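Local coordinates for FOG-3 protein (Caenorhabditis elegans, PDB 5TD6) that specifies sperm fate in the nematode germ line as an RNA-binding multimer, this chain being its BTG/Tob domain, at residues Glu7-Val12 and Ala30-Tyr35; Pro94-Val99 and Gly105-Ile110. The protein carries 2 engineered substitutions. All coordinates share one frame; numbering follows the deposited sequence.

Contact 1: Glu7-Val12 and Ala30-Tyr35; sequences ELVNFV and AELGNY
Val9 presents a single methyl to the neighbouring helix: CG2 comes down on the backbone of Gly33, 3.7 Å from its CA and 3.8 Å from its N. The branching explains the choice. With chi1 at 170°, CG1 lies opposite the backbone N, whereas CG2 swings to the N side of the residue and projects across the interface. Gly33 offers no side chain, so the methyl meets main-chain atoms, and the CA atoms of Val9 and Gly33 approach to 6.2 Å. Leu32 comes alongside the same methyl. Its CG is carried opposite the backbone N (chi1 178°), and its CG and CD2 both lie 4.2 Å from Val9 CG2, while CD1 turns to the far side. CD2 also reaches CB of Val12, 4.3 Å away and one turn further along the helix, so one leucine branch is shared by two valines. This is helix-helix packing within the BTG fold: the segments of helices 2-13 and 22-41 run roughly antiparallel, at 141°, with axes 9.5 Å apart at their closest. The side chains that meet are all apolar, and the valines and leucine are buried. The same two helices continue the packing where Leu8 and Val9 rest on Leu36, and helix 65-71 adds cover as Phe66 touches Val12 and Cys65 and Ser69 touch Leu32. Helix 2-13 also meets the second subunit, where Asn10 ND2 makes a weak hydrogen bond to Glu7 OE2 of that neighbouring chain.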
ATOM      1  N   GLU B   7      -3.604  -0.354  -5.235  1.00 22.61           N
ATOM      2  CA  GLU B   7      -2.464   0.519  -4.960  1.00 25.14           C
ATOM      3  C   GLU B   7      -2.806   1.991  -5.257  1.00 29.12           C
ATOM      4  O   GLU B   7      -2.383   2.886  -4.519  1.00 32.20           O
ATOM      5  CB  GLU B   7      -1.237   0.086  -5.761  1.00 24.52           C
ATOM      6  CG  GLU B   7      -0.625  -1.258  -5.290  1.00 24.78           C
ATOM      7  CD  GLU B   7      -0.219  -1.219  -3.844  1.00 33.08           C
ATOM      8  OE1 GLU B   7       0.347  -0.194  -3.419  1.00 29.96           O
ATOM      9  OE2 GLU B   7      -0.474  -2.203  -3.125  1.00 37.05           O
ATOM     10  N   LEU B   8      -3.551   2.234  -6.333  1.00 30.82           N
ATOM     11  CA  LEU B   8      -3.981   3.602  -6.680  1.00 24.45           C
ATOM     12  C   LEU B   8      -4.899   4.152  -5.591  1.00 30.98           C
ATOM     13  O   LEU B   8      -4.727   5.290  -5.111  1.00 31.26           O
ATOM     14  CB  LEU B   8      -4.699   3.634  -8.031  1.00 30.97           C
ATOM     15  CG  LEU B   8      -4.619   4.948  -8.837  1.00 38.82           C
ATOM     16  CD1 LEU B   8      -5.158   4.822 -10.263  1.00 40.71           C
ATOM     17  CD2 LEU B   8      -5.300   6.076  -8.149  1.00 39.94           C
ATOM     18  N   VAL B   9      -5.885   3.349  -5.210  1.00 28.59           N
ATOM     19  CA  VAL B   9      -6.846   3.778  -4.189  1.00 28.30           C
ATOM     20  C   VAL B   9      -6.145   4.076  -2.874  1.00 29.56           C
ATOM     21  O   VAL B   9      -6.452   5.059  -2.190  1.00 33.00           O
ATOM     22  CB  VAL B   9      -7.927   2.713  -3.944  1.00 31.62           C
ATOM     23  CG1 VAL B   9      -8.752   3.073  -2.717  1.00 22.76           C
ATOM     24  CG2 VAL B   9      -8.820   2.582  -5.176  1.00 31.43           C
ATOM     25  N   ASN B  10      -5.182   3.238  -2.526  1.00 26.33           N
ATOM     26  CA  ASN B  10      -4.510   3.421  -1.244  1.00 29.27           C
ATOM     27  C   ASN B  10      -3.583   4.635  -1.292  1.00 29.18           C
ATOM     28  O   ASN B  10      -3.448   5.359  -0.305  1.00 28.32           O
ATOM     29  CB  ASN B  10      -3.783   2.143  -0.838  1.00 29.07           C
ATOM     30  CG  ASN B  10      -4.748   1.097  -0.331  1.00 33.08           C
ATOM     31  OD1 ASN B  10      -5.922   1.388  -0.198  1.00 37.01           O
ATOM     32  ND2 ASN B  10      -4.269  -0.096  -0.029  1.00 28.59           N
ATOM     33  N   PHE B  11      -2.984   4.882  -2.450  1.00 31.10           N
ATOM     34  CA  PHE B  11      -2.215   6.112  -2.646  1.00 26.02           C
ATOM     35  C   PHE B  11      -3.052   7.362  -2.357  1.00 29.10           C
ATOM     36  O   PHE B  11      -2.619   8.265  -1.637  1.00 34.01           O
ATOM     37  CB  PHE B  11      -1.671   6.185  -4.077  1.00 20.10           C
ATOM     38  CG  PHE B  11      -0.855   7.436  -4.348  1.00 25.61           C
ATOM     39  CD1 PHE B  11       0.484   7.498  -3.999  1.00 25.74           C
ATOM     40  CD2 PHE B  11      -1.437   8.548  -4.934  1.00 30.40           C
ATOM     41  CE1 PHE B  11       1.235   8.621  -4.251  1.00 29.48           C
ATOM     42  CE2 PHE B  11      -0.681   9.685  -5.186  1.00 30.44           C
ATOM     43  CZ  PHE B  11       0.648   9.723  -4.834  1.00 34.72           C
ATOM     44  N   VAL B  12      -4.246   7.410  -2.927  1.00 27.76           N
ATOM     45  CA  VAL B  12      -5.139   8.541  -2.722  1.00 34.73           C
ATOM     46  C   VAL B  12      -5.602   8.648  -1.261  1.00 32.96           C
ATOM     47  O   VAL B  12      -5.617   9.738  -0.682  1.00 32.61           O
ATOM     48  CB  VAL B  12      -6.372   8.446  -3.647  1.00 37.07           C
ATOM     49  CG1 VAL B  12      -7.346   9.603  -3.373  1.00 31.64           C
ATOM     50  CG2 VAL B  12      -5.931   8.454  -5.113  1.00 35.95           C
ATOM     51  N   ALA B  30     -13.617   2.196  -1.526  1.00 44.62           N
ATOM     52  CA  ALA B  30     -14.337   1.116  -2.189  1.00 49.61           C
ATOM     53  C   ALA B  30     -15.004   1.637  -3.457  1.00 41.26           C
ATOM     54  O   ALA B  30     -14.909   1.021  -4.514  1.00 43.45           O
ATOM     55  CB  ALA B  30     -15.360   0.506  -1.258  1.00 51.80           C
ATOM     56  N   GLU B  31     -15.650   2.791  -3.348  1.00 39.15           N
ATOM     57  CA  GLU B  31     -16.308   3.420  -4.492  1.00 45.51           C
ATOM     58  C   GLU B  31     -15.329   3.829  -5.588  1.00 49.99           C
ATOM     59  O   GLU B  31     -15.590   3.635  -6.777  1.00 42.89           O
ATOM     60  CB  GLU B  31     -17.103   4.638  -4.040  1.00 45.89           C
ATOM     61  CG  GLU B  31     -18.394   4.275  -3.362  1.00 57.67           C
ATOM     62  CD  GLU B  31     -19.327   3.523  -4.296  1.00 65.85           C
ATOM     63  OE1 GLU B  31     -19.580   4.016  -5.416  1.00 66.91           O
ATOM     64  OE2 GLU B  31     -19.789   2.432  -3.914  1.00 67.59           O
ATOM     65  N   LEU B  32     -14.204   4.407  -5.187  1.00 43.96           N
ATOM     66  CA  LEU B  32     -13.189   4.802  -6.150  1.00 41.30           C
ATOM     67  C   LEU B  32     -12.648   3.569  -6.867  1.00 35.94           C
ATOM     68  O   LEU B  32     -12.422   3.582  -8.081  1.00 39.17           O
ATOM     69  CB  LEU B  32     -12.062   5.561  -5.453  1.00 37.21           C
ATOM     70  CG  LEU B  32     -10.911   5.999  -6.344  1.00 38.07           C
ATOM     71  CD1 LEU B  32     -11.418   6.985  -7.389  1.00 39.77           C
ATOM     72  CD2 LEU B  32      -9.835   6.635  -5.486  1.00 35.88           C
ATOM     73  N   GLY B  33     -12.459   2.502  -6.102  1.00 37.09           N
ATOM     74  CA  GLY B  33     -11.937   1.266  -6.630  1.00 32.22           C
ATOM     75  C   GLY B  33     -12.876   0.723  -7.689  1.00 37.87           C
ATOM     76  O   GLY B  33     -12.449   0.312  -8.761  1.00 42.47           O
ATOM     77  N   ASN B  34     -14.168   0.729  -7.393  1.00 40.71           N
ATOM     78  CA  ASN B  34     -15.144   0.252  -8.363  1.00 48.55           C
ATOM     79  C   ASN B  34     -15.145   1.091  -9.640  1.00 50.04           C
ATOM     80  O   ASN B  34     -15.109   0.531 -10.733  1.00 44.96           O
ATOM     81  CB  ASN B  34     -16.542   0.217  -7.743  1.00 58.36           C
ATOM     82  CG  ASN B  34     -16.642  -0.785  -6.606  1.00 61.67           C
ATOM     83  OD1 ASN B  34     -15.812  -1.692  -6.492  1.00 59.82           O
ATOM     84  ND2 ASN B  34     -17.656  -0.626  -5.756  1.00 60.79           N
ATOM     85  N   TYR B  35     -15.171   2.421  -9.510  1.00 43.95           N
ATOM     86  CA  TYR B  35     -15.104   3.292 -10.685  1.00 45.09           C
ATOM     87  C   TYR B  35     -13.880   2.976 -11.523  1.00 43.85           C
ATOM     88  O   TYR B  35     -13.944   2.938 -12.749  1.00 43.53           O
ATOM     89  CB  TYR B  35     -15.064   4.783 -10.315  1.00 43.13           C
ATOM     90  CG  TYR B  35     -14.629   5.671 -11.484  1.00 47.28           C
ATOM     91  CD1 TYR B  35     -15.563   6.166 -12.395  1.00 53.33           C
ATOM     92  CD2 TYR B  35     -13.286   6.007 -11.682  1.00 49.51           C
ATOM     93  CE1 TYR B  35     -15.179   6.964 -13.463  1.00 55.09           C
ATOM     94  CE2 TYR B  35     -12.889   6.799 -12.757  1.00 57.55           C
ATOM     95  CZ  TYR B  35     -13.844   7.281 -13.640  1.00 60.46           C
ATOM     96  OH  TYR B  35     -13.455   8.074 -14.698  1.00 64.14           O
TER

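Contact 2: Pro94-Val99 and Gly105-Ile110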
ATOM      1  N   PRO B  94      -0.907  -2.198 -16.289  1.00 30.77           N
ATOM      2  CA  PRO B  94      -0.485  -3.527 -15.827  1.00 29.82           C
ATOM      3  C   PRO B  94       0.951  -3.490 -15.280  1.00 29.18           C
ATOM      4  O   PRO B  94       1.867  -3.065 -15.975  1.00 32.29           O
ATOM      5  CB  PRO B  94      -0.596  -4.387 -17.085  1.00 29.43           C
ATOM      6  CG  PRO B  94      -1.710  -3.733 -17.878  1.00 31.64           C
ATOM      7  CD  PRO B  94      -1.556  -2.250 -17.620  1.00 32.88           C
ATOM      8  N   GLY B  95       1.119  -3.872 -14.021  1.00 34.52           N
ATOM      9  CA  GLY B  95       2.442  -3.936 -13.421  1.00 27.95           C
ATOM     10  C   GLY B  95       2.997  -2.612 -12.927  1.00 33.10           C
ATOM     11  O   GLY B  95       4.094  -2.575 -12.373  1.00 34.07           O
ATOM     12  N   HIS B  96       2.248  -1.521 -13.096  1.00 27.36           N
ATOM     13  CA  HIS B  96       2.867  -0.203 -12.944  1.00 36.08           C
ATOM     14  C   HIS B  96       1.893   0.924 -12.647  1.00 31.85           C
ATOM     15  O   HIS B  96       1.122   1.350 -13.510  1.00 38.26           O
ATOM     16  CB  HIS B  96       3.653   0.155 -14.203  1.00 39.57           C
ATOM     17  CG  HIS B  96       4.628   1.273 -14.007  1.00 35.51           C
ATOM     18  ND1 HIS B  96       5.118   2.026 -15.052  1.00 36.34           N
ATOM     19  CD2 HIS B  96       5.196   1.772 -12.885  1.00 30.63           C
ATOM     20  CE1 HIS B  96       5.969   2.924 -14.585  1.00 36.94           C
ATOM     21  NE2 HIS B  96       6.029   2.795 -13.271  1.00 32.34           N
ATOM     22  N   VAL B  97       1.941   1.396 -11.411  1.00 26.34           N
ATOM     23  CA  VAL B  97       1.150   2.534 -10.984  1.00 24.66           C
ATOM     24  C   VAL B  97       2.148   3.620 -10.622  1.00 31.52           C
ATOM     25  O   VAL B  97       3.177   3.351  -9.974  1.00 27.45           O
ATOM     26  CB  VAL B  97       0.256   2.186  -9.785  1.00 30.99           C
ATOM     27  CG1 VAL B  97      -0.652   3.371  -9.412  1.00 32.57           C
ATOM     28  CG2 VAL B  97      -0.574   0.965 -10.102  1.00 29.69           C
ATOM     29  N   PHE B  98       1.875   4.839 -11.056  1.00 29.72           N
ATOM     30  CA  PHE B  98       2.864   5.888 -10.874  1.00 30.69           C
ATOM     31  C   PHE B  98       2.268   7.271 -11.063  1.00 36.45           C
ATOM     32  O   PHE B  98       1.180   7.411 -11.602  1.00 36.99           O
ATOM     33  CB  PHE B  98       4.035   5.691 -11.833  1.00 29.56           C
ATOM     34  CG  PHE B  98       3.653   5.722 -13.305  1.00 37.67           C
ATOM     35  CD1 PHE B  98       3.238   4.572 -13.958  1.00 40.45           C
ATOM     36  CD2 PHE B  98       3.766   6.898 -14.041  1.00 42.40           C
ATOM     37  CE1 PHE B  98       2.910   4.602 -15.312  1.00 43.45           C
ATOM     38  CE2 PHE B  98       3.447   6.934 -15.398  1.00 41.38           C
ATOM     39  CZ  PHE B  98       3.022   5.795 -16.034  1.00 41.45           C
ATOM     40  N   VAL B  99       3.000   8.273 -10.593  1.00 35.94           N
ATOM     41  CA  VAL B  99       2.666   9.684 -10.791  1.00 42.59           C
ATOM     42  C   VAL B  99       3.535  10.247 -11.909  1.00 44.39           C
ATOM     43  O   VAL B  99       4.726   9.944 -11.981  1.00 40.88           O
ATOM     44  CB  VAL B  99       2.903  10.503  -9.502  1.00 43.19           C
ATOM     45  CG1 VAL B  99       2.771  12.011  -9.760  1.00 45.21           C
ATOM     46  CG2 VAL B  99       1.952  10.046  -8.402  1.00 42.72           C
ATOM     47  N   GLY B 105       7.800  14.105 -18.313  1.00 90.56           N
ATOM     48  CA  GLY B 105       8.304  14.159 -16.952  1.00 79.83           C
ATOM     49  C   GLY B 105       8.651  12.836 -16.299  1.00 72.69           C
ATOM     50  O   GLY B 105       8.364  11.755 -16.812  1.00 66.26           O
ATOM     51  N   ILE B 106       9.284  12.934 -15.141  1.00 72.28           N
ATOM     52  CA  ILE B 106       9.679  11.759 -14.389  1.00 66.40           C
ATOM     53  C   ILE B 106       8.452  11.035 -13.856  1.00 57.27           C
ATOM     54  O   ILE B 106       7.503  11.663 -13.397  1.00 58.47           O
ATOM     55  CB  ILE B 106      10.591  12.137 -13.220  1.00 73.96           C
ATOM     56  CG1 ILE B 106      11.535  13.271 -13.626  1.00 84.83           C
ATOM     57  CG2 ILE B 106      11.345  10.913 -12.706  1.00 75.16           C
ATOM     58  CD1 ILE B 106      12.465  12.937 -14.788  1.00 88.30           C
ATOM     59  N   GLU B 107       8.474   9.713 -13.943  1.00 52.81           N
ATOM     60  CA  GLU B 107       7.472   8.882 -13.294  1.00 56.28           C
ATOM     61  C   GLU B 107       7.919   8.522 -11.877  1.00 59.59           C
ATOM     62  O   GLU B 107       8.882   7.776 -11.704  1.00 68.64           O
ATOM     63  CB  GLU B 107       7.234   7.588 -14.082  1.00 54.48           C
ATOM     64  CG  GLU B 107       6.932   7.743 -15.560  1.00 57.83           C
ATOM     65  CD  GLU B 107       6.967   6.401 -16.281  1.00 64.78           C
ATOM     66  OE1 GLU B 107       7.503   5.430 -15.706  1.00 73.19           O
ATOM     67  OE2 GLU B 107       6.459   6.305 -17.413  1.00 59.62           O
ATOM     68  N   THR B 108       7.225   9.018 -10.859  1.00 44.97           N
ATOM     69  CA  THR B 108       7.507   8.566  -9.502  1.00 30.49           C
ATOM     70  C   THR B 108       6.668   7.323  -9.235  1.00 32.74           C
ATOM     71  O   THR B 108       5.441   7.350  -9.380  1.00 31.55           O
ATOM     72  CB  THR B 108       7.198   9.652  -8.480  1.00 44.43           C
ATOM     73  OG1 THR B 108       7.800  10.873  -8.919  1.00 49.14           O
ATOM     74  CG2 THR B 108       7.733   9.266  -7.088  1.00 35.19           C
ATOM     75  N   PRO B 109       7.324   6.215  -8.885  1.00 36.23           N
ATOM     76  CA  PRO B 109       6.559   4.973  -8.793  1.00 29.20           C
ATOM     77  C   PRO B 109       5.708   4.918  -7.553  1.00 32.54           C
ATOM     78  O   PRO B 109       6.130   5.342  -6.479  1.00 34.40           O
ATOM     79  CB  PRO B 109       7.648   3.877  -8.761  1.00 33.91           C
ATOM     80  CG  PRO B 109       8.871   4.579  -8.261  1.00 42.30           C
ATOM     81  CD  PRO B 109       8.778   6.003  -8.744  1.00 38.59           C
ATOM     82  N   ILE B 110       4.488   4.423  -7.724  1.00 26.21           N
ATOM     83  CA  ILE B 110       3.605   4.125  -6.615  1.00 22.37           C
ATOM     84  C   ILE B 110       3.669   2.605  -6.340  1.00 28.03           C
ATOM     85  O   ILE B 110       3.786   2.164  -5.196  1.00 32.47           O
ATOM     86  CB  ILE B 110       2.151   4.531  -6.906  1.00 25.76           C
ATOM     87  CG1 ILE B 110       2.037   6.060  -7.038  1.00 28.07           C
ATOM     88  CG2 ILE B 110       1.248   3.965  -5.798  1.00 26.97           C
ATOM     89  CD1 ILE B 110       0.674   6.538  -7.624  1.00 34.81           C
TER
HETATM   90  O   HOH W   1       7.697   4.542 -12.043  1.00 37.26           O
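The carbonyl oxygen of Val99 is held twice: Thr108 N donates to it over 2.9 Å, and the CA-H of Glu107 adds a contact at 3.2 Å from CA to that oxygen. Thr108 O takes the return bond from Val99 N, also 2.9 Å, which makes these residues a hydrogen-bonded antiparallel pair. Phe98 and Pro109 form the adjoining non-hydrogen-bonded pair, with their side chains on the other face. Ile110 N then bonds to Val97 O at 2.8 Å, where the chain turns a corner. Strands 96-100 and 107-109 are thus a beta hairpin in the antiparallel sheet. With chi1 at 60°, CG of Phe98 stands between the backbone N and the carbonyl carbon, which brings the ring against the side chain of Glu107. The extended Glu107 chain crosses over one face of that ring, and its carboxylate stacks near the rim, 29° from parallel. One oxygen, OE1, sits at the edge of the His96 ring, 3.1 Å from CE1; the other, OE2, forms a salt bridge with Arg100. A water lies in the plane of the His96 ring beside the neighbouring NE2, 2.7 Å away. An alanine in place of Glu107 would probably leave Arg100 without this charged mate and uncover that face of the Phe98 ring. Beyond the corner, Ile110 CD1 lies 3.9 Å from Val97 CG1 and 3.8 Å from Val99 CG2.

Overall arrangement
From the N terminus, helix 2-13 comes first, and contact 1 closes a loop of 17 intervening residues when helix 22-41 folds back against it. The chain then passes through helices 65-71 and 77-83 and strand 89-93 before contact 2 closes a much shorter connection of five residues. The two closures stand in series, neither enclosing nor crossing the other, with centres about 16 Å apart. Helix 2-13 nevertheless joins them: the ring of Phe11 packs its CD1 against Ile110 CG1 at 3.7 Å, and Leu8 approaches Val97. The helical pair is thereby tied to the hairpin of the antiparallel sheet, and both contacts also touch the second subunit.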